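Local coordinates for protein acyl-CoA thioesterase II TesB2 (Mycobacterium marinum, PDB 3U0A) that probably hydrolyses fatty acyl-CoA thioesters to free fatty acids and coenzyme A, as a member of the C/M/P thioester hydrolase family, at residues E8-L13 / G38-G43; E150-R155 / A194-L199; D180-P183 / L188-C191; R229-R232 / W236-Y239; K256-T259 / E263-A266. All coordinates share one frame; numbering follows the deposited sequence.

In the fold
Contact 1 uses helix 34-51 of the N-terminal hot-dog domain; contacts 2 to 5 lie in the C-terminal one, and both segments of contact 3 fall between those of contact 2. Contacts 2 and 3 share helix 186-200, their centres about 12 Å apart. The two helices meet through contacts 1 and 2, where Gly-39 and Ala-42 pack on Asp-198, while Leu-11 of contact 1 packs on Leu-188 of contact 3. The bond between Leu-182 O and Arg-232 NH2 ties contact 3 to contact 4. Contacts 4 and 5, with centres about 5 Å apart, are joined through neighbouring strands 237-247 and 250-259. Contact 1 lies about 22 Å, centre to centre, from contact 5.

Contact 1: residues E8-L13 / G38-G43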
# COMPACT_ATOMS: atom_id res chain seq x y z
N GLU A 8 4.37 0.88 -24.90
CA GLU A 8 4.59 -0.52 -25.29
C GLU A 8 6.03 -0.96 -25.16
O GLU A 8 6.33 -2.16 -25.07
CB GLU A 8 4.13 -0.72 -26.74
CG GLU A 8 2.62 -0.64 -26.90
CD GLU A 8 2.17 0.38 -27.94
OE1 GLU A 8 2.39 1.61 -27.72
OE2 GLU A 8 1.57 -0.09 -28.95
N GLU A 9 6.93 0.02 -25.16
CA GLU A 9 8.34 -0.27 -24.95
C GLU A 9 8.62 -0.71 -23.52
O GLU A 9 9.66 -1.34 -23.28
CB GLU A 9 9.22 0.93 -25.32
N ILE A 10 7.72 -0.44 -22.58
CA ILE A 10 7.91 -0.94 -21.22
C ILE A 10 7.94 -2.46 -21.24
O ILE A 10 8.61 -3.07 -20.45
CB ILE A 10 6.83 -0.44 -20.24
CG1 ILE A 10 7.01 1.04 -20.00
CG2 ILE A 10 6.95 -1.11 -18.89
CD1 ILE A 10 6.66 1.44 -18.62
N LEU A 11 7.21 -3.05 -22.17
CA LEU A 11 7.10 -4.50 -22.25
C LEU A 11 8.30 -5.14 -22.95
O LEU A 11 8.51 -6.33 -22.82
CB LEU A 11 5.79 -4.88 -22.95
CG LEU A 11 4.60 -5.14 -22.00
CD1 LEU A 11 4.29 -3.98 -21.06
CD2 LEU A 11 3.41 -5.48 -22.87
N ASP A 12 9.12 -4.34 -23.61
CA ASP A 12 10.27 -4.82 -24.37
C ASP A 12 11.45 -5.07 -23.43
O ASP A 12 12.12 -4.14 -23.03
CB ASP A 12 10.62 -3.79 -25.50
CG ASP A 12 11.81 -4.23 -26.43
OD1 ASP A 12 12.03 -5.47 -26.65
OD2 ASP A 12 12.52 -3.31 -26.97
N LEU A 13 11.67 -6.33 -23.06
CA LEU A 13 12.79 -6.73 -22.21
C LEU A 13 13.63 -7.80 -22.89
O LEU A 13 13.08 -8.75 -23.42
CB LEU A 13 12.28 -7.36 -20.91
CG LEU A 13 11.72 -6.52 -19.76
CD1 LEU A 13 11.39 -7.53 -18.66
CD2 LEU A 13 12.67 -5.43 -19.27
N GLY A 38 11.64 6.75 -13.13
CA GLY A 38 11.11 5.90 -12.06
C GLY A 38 9.90 5.06 -12.46
O GLY A 38 9.86 3.89 -12.17
N GLY A 39 8.94 5.65 -13.15
CA GLY A 39 7.76 4.91 -13.60
C GLY A 39 8.07 3.81 -14.61
O GLY A 39 7.45 2.76 -14.58
N HIS A 40 8.99 4.10 -15.52
CA HIS A 40 9.53 3.14 -16.49
C HIS A 40 10.14 1.95 -15.80
O HIS A 40 9.73 0.82 -16.02
CB HIS A 40 10.58 3.84 -17.39
CG HIS A 40 10.98 3.05 -18.63
ND1 HIS A 40 10.22 3.01 -19.76
CD2 HIS A 40 12.13 2.30 -18.90
CE1 HIS A 40 10.84 2.26 -20.69
NE2 HIS A 40 12.00 1.82 -20.17
N VAL A 41 11.09 2.24 -14.93
CA VAL A 41 11.82 1.24 -14.19
C VAL A 41 10.88 0.36 -13.38
O VAL A 41 11.04 -0.83 -13.35
CB VAL A 41 12.90 1.89 -13.26
CG1 VAL A 41 13.53 0.87 -12.32
CG2 VAL A 41 13.98 2.55 -14.11
N ALA A 42 9.87 0.97 -12.76
CA ALA A 42 8.93 0.22 -11.94
C ALA A 42 8.12 -0.71 -12.80
O ALA A 42 7.88 -1.86 -12.44
CB ALA A 42 8.00 1.16 -11.20
N GLY A 43 7.70 -0.20 -13.96
CA GLY A 43 6.89 -0.93 -14.89
C GLY A 43 7.66 -2.09 -15.42
O GLY A 43 7.14 -3.20 -15.51
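The long helix of the N-terminal hot-dog domain, 34-51, receives the side chain of Ile-10 from the chain's N-terminal arm at a spot formed by Gly-39, His-40 and Gly-43. The evidence is a set of van der Waals approaches from a single side chain. Ile-10 CG2 reaches the carbonyl carbon of Gly-43 at 3.7 Å, CG1 lies 3.8 Å from His-40 ND1, and CD1 stands 4.0 Å from His-40 CA. The branch divides the work through its first torsion: with chi1 at -69°, CG2 is opposite the backbone N and drops onto the Gly-43 backbone, whereas CG1, beside the backbone N and anti to the carbonyl carbon, passes the imidazole. The side chains of Ile-10 and His-40 slide past each other in opposite directions, CG1 meeting the ring obliquely. Gly-43 presents bare backbone to this branch, and the nearest CA pair, Ile-10 to Gly-43, is separated by 6.4 Å. In hot-dog folds a helix of this sort is wrapped by a curved antiparallel sheet; here Val-41 and Ala-42 pack on strand 101-111, and the arm meets the helix through other residues of its surface. Two backbone bonds fold the arm back on itself, Leu-11 N to Glu-8 O at 3.2 Å and Asp-12 N to Glu-9 O at 3.1 Å. Polar links flank the Ile-10 contact: Ile-10 O accepts from Gln-44 NE2, and Leu-13 O from Arg-51 NH2, both donors belonging to the same helix. Leu-11 turns instead to helix 186-200, packing on Leu-188 and Cys-191.

Contact 2: residues E150-R155 / A194-L199; sequences EEWDVR and AYMSDL
The indole of Trp-152 carries Met-196 over one face, while His-178 packs against the tryptophan with its ring edge-to-face. This is a Met-aromatic contact, joining strand 152-156 to the helix 186-200 of the C-terminal hot-dog domain. The sulfur is centred on the five-membered ring: Met-196 SD lies 3.5 Å from that centroid and only 6° off the ring normal. Met-196 CG does the same for the six-membered ring, 3.6 Å from its centroid and 9° off the normal, a CH-pi contact. The bend at chi2 (-76°) lays SD beside CG along the length of the indole. The two side chains slide past each other in opposite directions, with the methionine over the face of the indole; the nearest CA pair, Trp-152 to Met-196, is 9.3 Å apart. On the helix, the ring of Tyr-195 has Leu-199 CG 4.1 Å above one face, offset toward the rim. A further bend at chi3 places the methionine's methyl, where Met-196 CE approaches Val-154 CG2 at 4.2 Å. Asp-153, between the two contacting strand residues, points away from the helix and forms salt bridges with Arg-155 and Arg-179; Arg-155 NH2 donates to Asp-153 OD1 over 3.0 Å, with the carboxylate oxygen tilted out of the guanidinium plane.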
# COMPACT_ATOMS: atom_id res chain seq x y z
N GLU A 150 2.02 13.54 -24.21
CA GLU A 150 1.72 13.50 -25.66
C GLU A 150 0.85 12.32 -26.18
O GLU A 150 -0.02 12.54 -27.03
CB GLU A 150 3.06 13.50 -26.42
CG GLU A 150 3.00 13.82 -27.91
CD GLU A 150 4.25 13.34 -28.64
OE1 GLU A 150 5.31 13.12 -27.97
OE2 GLU A 150 4.20 13.16 -29.88
N GLU A 151 1.10 11.10 -25.70
CA GLU A 151 0.30 9.89 -26.08
C GLU A 151 -1.09 9.91 -25.49
O GLU A 151 -1.95 9.14 -25.91
CB GLU A 151 0.94 8.60 -25.56
CG GLU A 151 2.21 8.12 -26.23
CD GLU A 151 2.76 6.86 -25.54
OE1 GLU A 151 2.23 5.73 -25.81
OE2 GLU A 151 3.70 7.00 -24.70
N TRP A 152 -1.30 10.78 -24.50
CA TRP A 152 -2.45 10.73 -23.62
C TRP A 152 -3.29 11.96 -23.70
O TRP A 152 -2.84 13.05 -23.99
CB TRP A 152 -2.00 10.57 -22.17
CG TRP A 152 -1.12 9.38 -21.93
CD1 TRP A 152 0.26 9.30 -22.02
CD2 TRP A 152 -1.55 8.04 -21.54
NE1 TRP A 152 0.68 8.04 -21.71
CE2 TRP A 152 -0.35 7.25 -21.42
CE3 TRP A 152 -2.76 7.46 -21.30
CZ2 TRP A 152 -0.39 5.92 -21.07
CZ3 TRP A 152 -2.80 6.12 -20.95
CH2 TRP A 152 -1.64 5.37 -20.83
N ASP A 153 -4.55 11.74 -23.39
CA ASP A 153 -5.53 12.73 -23.15
C ASP A 153 -5.68 12.86 -21.66
O ASP A 153 -5.94 11.88 -20.98
CB ASP A 153 -6.85 12.24 -23.71
CG ASP A 153 -7.28 12.98 -24.90
OD1 ASP A 153 -8.14 13.87 -24.70
OD2 ASP A 153 -6.76 12.72 -26.00
N VAL A 154 -5.57 14.07 -21.15
CA VAL A 154 -5.59 14.27 -19.71
C VAL A 154 -6.46 15.45 -19.37
O VAL A 154 -6.27 16.52 -19.92
CB VAL A 154 -4.18 14.48 -19.18
CG1 VAL A 154 -4.19 14.42 -17.66
CG2 VAL A 154 -3.22 13.45 -19.79
N ARG A 155 -7.44 15.28 -18.48
CA ARG A 155 -8.40 16.37 -18.24
C ARG A 155 -8.63 16.46 -16.76
O ARG A 155 -9.06 15.48 -16.14
CB ARG A 155 -9.70 16.11 -18.99
CG ARG A 155 -9.49 15.97 -20.48
CD ARG A 155 -10.76 16.05 -21.33
NE ARG A 155 -10.40 15.70 -22.71
CZ ARG A 155 -11.23 15.61 -23.75
NH1 ARG A 155 -12.53 15.87 -23.63
NH2 ARG A 155 -10.75 15.26 -24.94
N ALA A 194 -0.40 1.88 -14.31
CA ALA A 194 0.57 2.00 -13.23
C ALA A 194 1.56 3.12 -13.56
O ALA A 194 1.97 3.90 -12.68
CB ALA A 194 1.29 0.67 -12.99
N TYR A 195 1.90 3.22 -14.85
CA TYR A 195 2.76 4.29 -15.34
C TYR A 195 2.15 5.68 -15.15
O TYR A 195 2.79 6.60 -14.58
CB TYR A 195 3.08 4.06 -16.83
CG TYR A 195 3.98 5.10 -17.44
CD1 TYR A 195 5.32 5.10 -17.16
CD2 TYR A 195 3.49 6.10 -18.28
CE1 TYR A 195 6.17 6.04 -17.69
CE2 TYR A 195 4.34 7.05 -18.84
CZ TYR A 195 5.68 7.01 -18.53
OH TYR A 195 6.56 7.93 -19.03
N MET A 196 0.92 5.85 -15.62
CA MET A 196 0.26 7.17 -15.48
C MET A 196 0.05 7.57 -14.03
O MET A 196 0.16 8.75 -13.71
CB MET A 196 -1.05 7.23 -16.23
CG MET A 196 -0.84 7.34 -17.73
SD MET A 196 -0.35 8.99 -18.24
CE MET A 196 -1.85 9.94 -17.93
N SER A 197 -0.24 6.60 -13.15
CA SER A 197 -0.34 6.88 -11.71
C SER A 197 1.02 7.33 -11.15
O SER A 197 1.13 8.35 -10.49
CB SER A 197 -0.88 5.68 -10.91
OG SER A 197 -0.71 5.85 -9.50
N ASP A 198 2.06 6.60 -11.47
CA ASP A 198 3.38 7.06 -11.09
C ASP A 198 3.73 8.48 -11.57
O ASP A 198 4.57 9.12 -10.95
CB ASP A 198 4.46 6.04 -11.50
CG ASP A 198 4.51 4.83 -10.57
OD1 ASP A 198 3.97 4.93 -9.44
OD2 ASP A 198 5.08 3.79 -10.96
N LEU A 199 3.10 8.96 -12.66
CA LEU A 199 3.33 10.33 -13.17
C LEU A 199 2.43 11.34 -12.54
O LEU A 199 2.77 12.50 -12.51
CB LEU A 199 3.13 10.46 -14.68
CG LEU A 199 4.00 9.59 -15.57
CD1 LEU A 199 3.93 10.00 -17.04
CD2 LEU A 199 5.45 9.57 -15.10

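Contact 3: residues D180-P183 / L188-C191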
# COMPACT_ATOMS: atom_id res chain seq x y z
N ASP A 180 -4.37 6.62 -28.83
CA ASP A 180 -4.43 5.64 -29.91
C ASP A 180 -4.74 4.29 -29.31
O ASP A 180 -4.30 4.02 -28.19
CB ASP A 180 -3.09 5.52 -30.65
CG ASP A 180 -2.74 6.74 -31.52
OD1 ASP A 180 -3.51 7.74 -31.61
OD2 ASP A 180 -1.66 6.64 -32.13
N PRO A 181 -5.45 3.43 -30.07
CA PRO A 181 -5.83 2.11 -29.60
C PRO A 181 -4.59 1.31 -29.29
O PRO A 181 -3.58 1.50 -29.96
CB PRO A 181 -6.58 1.48 -30.78
CG PRO A 181 -6.91 2.60 -31.69
CD PRO A 181 -5.84 3.65 -31.47
N LEU A 182 -4.71 0.44 -28.29
CA LEU A 182 -3.62 -0.36 -27.79
C LEU A 182 -3.86 -1.82 -28.14
O LEU A 182 -4.98 -2.25 -28.32
CB LEU A 182 -3.57 -0.23 -26.25
CG LEU A 182 -3.25 1.16 -25.69
CD1 LEU A 182 -3.70 1.36 -24.26
CD2 LEU A 182 -1.75 1.39 -25.82
N PRO A 183 -2.80 -2.61 -28.17
CA PRO A 183 -2.97 -4.06 -28.21
C PRO A 183 -3.86 -4.58 -27.08
O PRO A 183 -3.99 -3.91 -26.02
CB PRO A 183 -1.55 -4.58 -28.01
CG PRO A 183 -0.66 -3.47 -28.42
CD PRO A 183 -1.39 -2.20 -28.20
N LEU A 188 -0.08 -4.97 -20.61
CA LEU A 188 0.22 -3.67 -21.17
C LEU A 188 -0.71 -2.60 -20.59
O LEU A 188 -0.32 -1.45 -20.42
CB LEU A 188 0.10 -3.68 -22.71
CG LEU A 188 0.25 -2.32 -23.42
CD1 LEU A 188 1.64 -1.75 -23.27
CD2 LEU A 188 -0.11 -2.42 -24.89
N HIS A 189 -1.95 -2.98 -20.34
CA HIS A 189 -2.91 -2.05 -19.81
C HIS A 189 -2.59 -1.75 -18.38
O HIS A 189 -2.56 -0.60 -18.00
CB HIS A 189 -4.35 -2.55 -20.03
CG HIS A 189 -4.77 -2.51 -21.48
ND1 HIS A 189 -5.59 -1.58 -21.96
CD2 HIS A 189 -4.40 -3.30 -22.56
CE1 HIS A 189 -5.73 -1.76 -23.28
NE2 HIS A 189 -5.01 -2.82 -23.63
N ILE A 190 -2.30 -2.79 -17.59
CA ILE A 190 -1.90 -2.64 -16.19
C ILE A 190 -0.68 -1.69 -16.08
O ILE A 190 -0.72 -0.73 -15.32
CB ILE A 190 -1.69 -4.03 -15.52
CG1 ILE A 190 -3.02 -4.77 -15.38
CG2 ILE A 190 -1.14 -3.90 -14.12
CD1 ILE A 190 -2.87 -6.29 -15.35
N CYS A 191 0.35 -1.93 -16.89
CA CYS A 191 1.53 -1.07 -16.96
C CYS A 191 1.19 0.36 -17.37
O CYS A 191 1.72 1.31 -16.81
CB CYS A 191 2.57 -1.66 -17.91
SG CYS A 191 3.43 -3.12 -17.26
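A buried contact, part apolar and part hydrogen-bonded, ties Leu-182 and Pro-183 in the loop after strand 171-178 to Leu-188 and His-189 in the first turns of helix 186-200. Its polar element is a bond from His-189 NE2 to Pro-183 O, 2.8 Å long with an N-H...O angle of 154°. The carbonyl oxygen lies at the edge of the imidazole, in the ring plane, and the donor approaches it nearly end-on, at a C=O...N angle of 163°. With NE2 donating here and ND1 accepting from Ala-233 N, both ring nitrogens are engaged, and the rotation of the imidazole is fixed from two directions. Leu-182 reaches the same ring obliquely: its CD1 is 3.8 Å from His-189 CE1 and its CB 4.0 Å from NE2. The helix concerned is the one around which the sheet of the C-terminal hot-dog domain curves, and the loop brings the chain from strand 171-178 into it. Leu-188 supplies the apolar partner. With CG opposite the backbone N (chi1 174°), it extends toward the loop and sets CD2 against the proline ring, 3.6 Å from Pro-183 CD and 3.7 Å from Pro-183 CG. The same methyl is 4.3 Å from Leu-182 CD2, so one branch of Leu-188 touches both loop residues. The loop is further held by Asp-234 and Arg-232: Leu-182 N donates to Asp-234 OD2, and Leu-182 O accepts from Arg-232 NH2. Glu-8 of the N-terminal arm packs on Pro-183 and Leu-188.

Contact 4: residues R229-R232 / W236-Y239; sequences RGFR and WLLY
The extended backbone of Phe-231 and Arg-232 passes the start of strand 237-247 at a distance: the nearest CA atoms, Arg-232 and Trp-236, are 8.0 Å apart, and those of Phe-231 and Leu-237 8.5 Å. At that separation side chains, above all Leu-237, have to bridge the gap. Its CD2 methyl lies 4.1 Å from Phe-231 CD2 and an equal 4.1 Å from Arg-232 O, touching an aromatic carbon and a peptide oxygen at once. Phe-231 and Leu-237 cross at about a right angle, and the methyl meets the ring obliquely. The CB of Phe-231 points toward strand 237-247, and with CG held between the backbone N and the carbonyl carbon (chi1 62°) the ring brings CD2 up to Leu-237, while Arg-229 O lies in plane at the ring's edge. Segment 229-232 belongs to the connection from strand 217-227 to strand 237-247 in the C-terminal hot-dog domain, and Phe-231 reaches from this loop to His-189 and Leu-193 on the domain's helix. The side chain of Leu-237 is buried under the loop and packs also on Phe-176 and Ile-257 of the two neighbouring strands. The guanidinium of Arg-232 leads off elsewhere, to salt bridges with Asp-234 and Asp-184 and a bond to Leu-182 O.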
# COMPACT_ATOMS: atom_id res chain seq x y z
N ARG A 229 -10.18 -5.26 -11.37
CA ARG A 229 -11.06 -5.68 -12.48
C ARG A 229 -10.43 -5.26 -13.78
O ARG A 229 -9.62 -4.34 -13.82
CB ARG A 229 -12.45 -5.04 -12.37
CG ARG A 229 -13.27 -5.56 -11.21
CD ARG A 229 -14.42 -4.62 -10.89
NE ARG A 229 -15.13 -5.00 -9.67
CZ ARG A 229 -14.89 -4.53 -8.44
NH1 ARG A 229 -13.96 -3.60 -8.19
NH2 ARG A 229 -15.60 -5.01 -7.43
N GLY A 230 -10.80 -5.94 -14.84
CA GLY A 230 -10.30 -5.58 -16.16
C GLY A 230 -10.81 -4.24 -16.65
O GLY A 230 -11.95 -3.83 -16.34
N PHE A 231 -9.97 -3.57 -17.41
CA PHE A 231 -10.29 -2.26 -17.97
C PHE A 231 -9.53 -2.10 -19.29
O PHE A 231 -8.82 -3.01 -19.71
CB PHE A 231 -9.87 -1.16 -16.98
CG PHE A 231 -8.38 -1.14 -16.71
CD1 PHE A 231 -7.83 -1.94 -15.73
CD2 PHE A 231 -7.54 -0.36 -17.49
CE1 PHE A 231 -6.47 -1.95 -15.50
CE2 PHE A 231 -6.18 -0.36 -17.27
CZ PHE A 231 -5.64 -1.16 -16.27
N ARG A 232 -9.66 -0.94 -19.92
CA ARG A 232 -8.84 -0.59 -21.06
C ARG A 232 -8.28 0.82 -20.93
O ARG A 232 -9.03 1.78 -20.76
CB ARG A 232 -9.69 -0.70 -22.31
CG ARG A 232 -9.92 -2.13 -22.77
CD ARG A 232 -10.30 -2.22 -24.25
NE ARG A 232 -9.21 -1.75 -25.13
CZ ARG A 232 -8.27 -2.51 -25.68
NH1 ARG A 232 -8.24 -3.82 -25.47
NH2 ARG A 232 -7.35 -1.95 -26.45
N TRP A 236 -11.68 5.96 -21.51
CA TRP A 236 -11.61 6.86 -20.37
C TRP A 236 -11.54 6.14 -19.03
O TRP A 236 -12.36 5.24 -18.74
CB TRP A 236 -12.78 7.85 -20.37
CG TRP A 236 -12.66 8.93 -21.43
CD1 TRP A 236 -13.45 9.11 -22.55
CD2 TRP A 236 -11.68 10.04 -21.47
NE1 TRP A 236 -13.04 10.20 -23.25
CE2 TRP A 236 -11.99 10.80 -22.67
CE3 TRP A 236 -10.62 10.44 -20.66
CZ2 TRP A 236 -11.25 11.91 -23.05
CZ3 TRP A 236 -9.89 11.56 -21.05
CH2 TRP A 236 -10.20 12.29 -22.23
N LEU A 237 -10.54 6.54 -18.24
CA LEU A 237 -10.40 6.19 -16.83
C LEU A 237 -10.49 7.47 -15.98
O LEU A 237 -9.85 8.48 -16.31
CB LEU A 237 -9.06 5.51 -16.57
CG LEU A 237 -8.77 4.26 -17.38
CD1 LEU A 237 -7.30 3.91 -17.28
CD2 LEU A 237 -9.68 3.10 -16.96
N LEU A 238 -11.27 7.43 -14.91
CA LEU A 238 -11.28 8.51 -13.94
C LEU A 238 -10.43 8.17 -12.73
O LEU A 238 -10.64 7.14 -12.06
CB LEU A 238 -12.68 8.82 -13.47
CG LEU A 238 -12.85 9.76 -12.25
CD1 LEU A 238 -12.55 11.20 -12.62
CD2 LEU A 238 -14.26 9.63 -11.73
N TYR A 239 -9.48 9.04 -12.46
CA TYR A 239 -8.64 8.90 -11.33
C TYR A 239 -9.15 9.80 -10.22
O TYR A 239 -8.99 11.00 -10.27
CB TYR A 239 -7.24 9.32 -11.64
CG TYR A 239 -6.23 8.57 -10.82
CD1 TYR A 239 -6.59 7.80 -9.70
CD2 TYR A 239 -4.89 8.63 -11.17
CE1 TYR A 239 -5.62 7.10 -8.97
CE2 TYR A 239 -3.92 7.93 -10.44
CZ TYR A 239 -4.26 7.16 -9.37
OH TYR A 239 -3.22 6.48 -8.76

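Contact 5: residues K256-T259 / E263-A266; sequences KIFT and ELVA. With SO4 (sulfate ion), chain L.
Backbone hydrogen bonds join segments 256-259 and 263-266 at Ile-257, Thr-259, Glu-263, Val-265 and Ala-266. Ile-257 uses both its polar atoms: N donates to Ala-266 O at 2.8 Å, and O accepts from Val-265 N at 2.9 Å in a nearly straight bond (174°). Thr-259 N donates to Glu-263 O, also 2.9 Å. A side-chain bond completes the grip near the turn, where Glu-263 N donates to Thr-259 OG1 over 3.2 Å; the hydroxyl sits between the threonine's N and carbonyl carbon (chi1 70°), which brings it up to that amide. Among the apolar contacts, Leu-264 lies over Phe-258 on one side of the sheet, its CD1 4.2 Å from the ring centroid and 18° off the normal in a CH-pi contact. Ile-257 and Val-265 cross at about a right angle with their CG2 methyls 3.8 Å apart, and Thr-259 CG2 meets Val-265 CG1 at 3.6 Å. To a bound sulfate, probably from the crystallisation liquor, there is a weak hydrogen bond, Lys-256 NZ to O1 at 3.3 Å; Lys-168 NZ is also hydrogen-bonded to this ion. Val-265 and Ala-266 both sit opposite Ile-257, and the register slips by one before the Phe-258/Leu-264 non-hydrogen-bonded pair: a classic beta bulge in an antiparallel hairpin of the C-terminal hot-dog domain.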
# COMPACT_ATOMS: atom_id res chain seq x y z
N LYS A 256 -8.29 5.90 -6.43
CA LYS A 256 -9.06 4.82 -7.03
C LYS A 256 -9.33 5.16 -8.48
O LYS A 256 -9.53 6.30 -8.83
CB LYS A 256 -10.40 4.64 -6.32
CG LYS A 256 -10.34 4.81 -4.84
CD LYS A 256 -11.40 3.97 -4.16
CE LYS A 256 -11.26 4.02 -2.63
NZ LYS A 256 -11.67 5.33 -2.04
N ILE A 257 -9.34 4.16 -9.33
CA ILE A 257 -9.49 4.38 -10.74
C ILE A 257 -10.74 3.67 -11.23
O ILE A 257 -10.94 2.49 -10.96
CB ILE A 257 -8.23 3.94 -11.48
CG1 ILE A 257 -7.12 4.93 -11.21
CG2 ILE A 257 -8.45 3.90 -12.97
CD1 ILE A 257 -5.83 4.29 -10.79
N PHE A 258 -11.61 4.42 -11.90
CA PHE A 258 -12.84 3.87 -12.43
C PHE A 258 -12.87 3.99 -13.95
O PHE A 258 -12.25 4.89 -14.52
CB PHE A 258 -14.03 4.62 -11.91
CG PHE A 258 -14.17 4.59 -10.46
CD1 PHE A 258 -15.06 3.73 -9.88
CD2 PHE A 258 -13.50 5.49 -9.67
CE1 PHE A 258 -15.25 3.72 -8.50
CE2 PHE A 258 -13.67 5.49 -8.30
CZ PHE A 258 -14.54 4.60 -7.71
N THR A 259 -13.59 3.08 -14.58
CA THR A 259 -13.94 3.23 -15.99
C THR A 259 -15.07 4.25 -16.07
O THR A 259 -15.65 4.62 -15.02
CB THR A 259 -14.43 1.91 -16.62
OG1 THR A 259 -15.71 1.57 -16.09
CG2 THR A 259 -13.45 0.77 -16.32
N GLU A 263 -17.06 1.21 -13.16
CA GLU A 263 -16.41 0.08 -12.56
C GLU A 263 -15.11 0.51 -11.88
O GLU A 263 -14.26 1.12 -12.51
CB GLU A 263 -16.05 -0.97 -13.60
CG GLU A 263 -17.22 -1.60 -14.34
CD GLU A 263 -18.03 -2.61 -13.49
OE1 GLU A 263 -17.42 -3.57 -12.93
OE2 GLU A 263 -19.29 -2.46 -13.42
N LEU A 264 -14.96 0.14 -10.60
CA LEU A 264 -13.73 0.37 -9.86
C LEU A 264 -12.74 -0.73 -10.26
O LEU A 264 -13.02 -1.90 -10.06
CB LEU A 264 -14.01 0.34 -8.34
CG LEU A 264 -12.83 0.32 -7.39
CD1 LEU A 264 -11.94 1.53 -7.57
CD2 LEU A 264 -13.37 0.27 -5.98
N VAL A 265 -11.60 -0.33 -10.81
CA VAL A 265 -10.69 -1.26 -11.45
C VAL A 265 -9.32 -1.31 -10.82
O VAL A 265 -8.65 -2.32 -10.98
CB VAL A 265 -10.54 -0.94 -12.96
CG1 VAL A 265 -11.91 -0.97 -13.63
CG2 VAL A 265 -9.90 0.42 -13.19
N ALA A 266 -8.90 -0.23 -10.12
CA ALA A 266 -7.63 -0.20 -9.35
C ALA A 266 -7.61 0.82 -8.19
O ALA A 266 -8.31 1.84 -8.23
CB ALA A 266 -6.43 0.00 -10.28
S SO4 L . -11.16 7.10 1.45
O1 SO4 L . -10.38 5.91 0.98
O2 SO4 L . -10.70 7.52 2.84
O3 SO4 L . -11.02 8.18 0.42
O4 SO4 L . -12.61 6.66 1.55